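Local coordinates for protein putative regulator (Escherichia coli O6, PDB 3HFI) that probably regulates transcription, its UTRA domain being of the kind that senses small effector molecules in GntR-type DNA-binding regulators, at residues Y110-G116 and D128-L134. Sequence-based numbering, arbitrary orientation.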
loop_
_atom_site.group_PDB
_atom_site.type_symbol
_atom_site.label_atom_id
_atom_site.label_comp_id
_atom_site.label_asym_id
_atom_site.label_seq_id
_atom_site.Cartn_x
_atom_site.Cartn_y
_atom_site.Cartn_z
ATOM N N TYR A 110 -3.326 -1.132 -9.879
ATOM C CA TYR A 110 -2.087 -0.791 -10.514
ATOM C C TYR A 110 -2.226 -0.935 -12.050
ATOM O O TYR A 110 -2.753 -1.932 -12.529
ATOM C CB TYR A 110 -0.956 -1.706 -10.016
ATOM C CG TYR A 110 -0.793 -1.769 -8.507
ATOM C CD1 TYR A 110 0.095 -0.931 -7.829
ATOM C CD2 TYR A 110 -1.534 -2.667 -7.753
ATOM C CE1 TYR A 110 0.229 -0.996 -6.410
ATOM C CE2 TYR A 110 -1.387 -2.755 -6.352
ATOM C CZ TYR A 110 -0.531 -1.903 -5.686
ATOM O OH TYR A 110 -0.427 -2.008 -4.316
ATOM N N ALA A 111 -1.676 0.014 -12.793
ATOM C CA ALA A 111 -1.810 0.054 -14.263
ATOM C C ALA A 111 -0.568 0.693 -14.901
ATOM O O ALA A 111 0.058 1.551 -14.301
ATOM C CB ALA A 111 -3.064 0.850 -14.643
ATOM N N ALA A 112 -0.230 0.291 -16.120
ATOM C CA ALA A 112 0.832 0.968 -16.913
ATOM C C ALA A 112 0.250 2.181 -17.582
ATOM O O ALA A 112 -0.813 2.097 -18.178
ATOM C CB ALA A 112 1.407 0.047 -17.963
ATOM N N ARG A 113 0.918 3.317 -17.460
ATOM C CA ARG A 113 0.558 4.504 -18.252
ATOM C C ARG A 113 1.792 5.127 -18.946
ATOM O O ARG A 113 2.936 4.782 -18.648
ATOM C CB ARG A 113 -0.136 5.536 -17.376
ATOM C CG ARG A 113 -1.373 4.990 -16.602
ATOM C CD ARG A 113 -2.630 5.053 -17.424
ATOM N NE ARG A 113 -2.889 6.429 -17.866
ATOM C CZ ARG A 113 -3.662 7.322 -17.233
ATOM N NH1 ARG A 113 -4.308 7.012 -16.098
ATOM N NH2 ARG A 113 -3.803 8.541 -17.755
ATOM N N LEU A 114 1.554 6.031 -19.889
ATOM C CA LEU A 114 2.650 6.811 -20.503
ATOM C C LEU A 114 2.562 8.255 -19.957
ATOM O O LEU A 114 1.764 9.053 -20.454
ATOM C CB LEU A 114 2.578 6.731 -22.035
ATOM C CG LEU A 114 2.887 5.345 -22.654
ATOM C CD1 LEU A 114 4.294 4.873 -22.332
ATOM C CD2 LEU A 114 1.901 4.256 -22.232
ATOM N N ILE A 115 3.400 8.554 -18.949
ATOM C CA ILE A 115 3.251 9.680 -17.970
ATOM C C ILE A 115 2.457 10.939 -18.373
ATOM O O ILE A 115 1.491 11.331 -17.690
ATOM C CB ILE A 115 4.679 10.099 -17.410
ATOM C CG1 ILE A 115 4.573 11.195 -16.333
ATOM C CG2 ILE A 115 5.690 10.457 -18.567
ATOM C CD1 ILE A 115 4.041 10.705 -14.974
ATOM N N GLY A 116 2.885 11.570 -19.474
ATOM C CA GLY A 116 2.360 12.873 -19.917
ATOM C C GLY A 116 3.431 13.955 -19.841
ATOM O O GLY A 116 4.488 13.755 -19.220
ATOM N N ASP A 128 5.753 10.666 -22.564
ATOM C CA ASP A 128 5.517 9.425 -23.288
ATOM C C ASP A 128 6.322 8.218 -22.783
ATOM O O ASP A 128 6.160 7.108 -23.265
ATOM C CB ASP A 128 5.672 9.613 -24.802
ATOM C CG ASP A 128 4.351 9.475 -25.547
ATOM O OD1 ASP A 128 4.135 8.448 -26.219
ATOM O OD2 ASP A 128 3.521 10.396 -25.461
ATOM N N ALA A 129 7.157 8.425 -21.778
ATOM C CA ALA A 129 7.708 7.303 -21.038
ATOM C C ALA A 129 6.582 6.548 -20.314
ATOM O O ALA A 129 5.597 7.142 -19.909
ATOM C CB ALA A 129 8.713 7.799 -20.037
ATOM N N PRO A 130 6.726 5.237 -20.162
ATOM C CA PRO A 130 5.776 4.465 -19.358
ATOM C C PRO A 130 6.119 4.500 -17.852
ATOM O O PRO A 130 7.287 4.323 -17.459
ATOM C CB PRO A 130 5.919 3.033 -19.914
ATOM C CG PRO A 130 7.296 2.976 -20.468
ATOM C CD PRO A 130 7.538 4.357 -21.031
ATOM N N VAL A 131 5.107 4.720 -17.025
ATOM C CA VAL A 131 5.296 4.721 -15.588
ATOM C C VAL A 131 4.272 3.787 -14.970
ATOM O O VAL A 131 3.282 3.425 -15.619
ATOM C CB VAL A 131 5.154 6.130 -15.037
ATOM C CG1 VAL A 131 6.228 6.999 -15.624
ATOM C CG2 VAL A 131 3.783 6.692 -15.361
ATOM N N LEU A 132 4.516 3.378 -13.725
ATOM C CA LEU A 132 3.503 2.654 -12.985
ATOM C C LEU A 132 2.514 3.672 -12.450
ATOM O O LEU A 132 2.870 4.659 -11.791
ATOM C CB LEU A 132 4.089 1.803 -11.849
ATOM C CG LEU A 132 3.009 1.052 -11.033
ATOM C CD1 LEU A 132 2.551 -0.235 -11.778
ATOM C CD2 LEU A 132 3.510 0.704 -9.640
ATOM N N HIS A 133 1.252 3.428 -12.750
ATOM C CA HIS A 133 0.196 4.263 -12.235
ATOM C C HIS A 133 -0.592 3.452 -11.195
ATOM O O HIS A 133 -0.977 2.316 -11.440
ATOM C CB HIS A 133 -0.716 4.714 -13.351
ATOM C CG HIS A 133 -1.920 5.442 -12.879
ATOM N ND1 HIS A 133 -1.844 6.678 -12.264
ATOM C CD2 HIS A 133 -3.234 5.159 -12.986
ATOM C CE1 HIS A 133 -3.055 7.098 -11.965
ATOM N NE2 HIS A 133 -3.920 6.205 -12.400
ATOM N N LEU A 134 -0.826 4.066 -10.058
ATOM C CA LEU A 134 -1.641 3.499 -9.004
ATOM C C LEU A 134 -2.823 4.400 -8.729
ATOM O O LEU A 134 -2.667 5.632 -8.680
ATOM C CB LEU A 134 -0.762 3.421 -7.803
ATOM C CG LEU A 134 -1.230 2.848 -6.521
ATOM C CD1 LEU A 134 -0.237 1.723 -6.367
ATOM C CD2 LEU A 134 -1.087 3.858 -5.394
#
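The guanidinium of R113 reaches over one face of the H133 imidazole, with NH1 3.7 Å above the ring plane and offset toward the rim. The two planes are 69° apart, so this is no parallel stack. The R113 chain, bent at chi2 and chi3, runs beside the histidine, its CG 3.3 Å from H133 CB. V131 shares this face of the sheet, and beyond the strand end I115 CB packs on V131 CG1 at 3.9 Å. On the other face the Y110 ring meets L132 and L134 obliquely, with L132 CD2 4.2 Å from ring atom CD1 of Y110. Farther along it, L114 lays CD1 against the proline ring, 3.4 Å from P130 CB.

Between the two faces the strands pair antiparallel in register A111–H133 and R113–V131, each pair joined by two backbone hydrogen bonds. R113 N to V131 O is nearly straight at 176°. I115 N adds a fifth bond, to A129 O (2.8 Å), one residue past the end of strand 105-114 and just ahead of G116, the N-cap of helix 117-123.

The contact is a helix-linked antiparallel pair in the six-stranded sheet of the UTRA domain, joining strand 105-114, outermost within this chain, to strand 130-139. On its other side strand 130-139 pairs with strand 144-153, W152 meeting the H133 ring. Y110 makes backbone hydrogen bonds to the second subunit and packs on its I103.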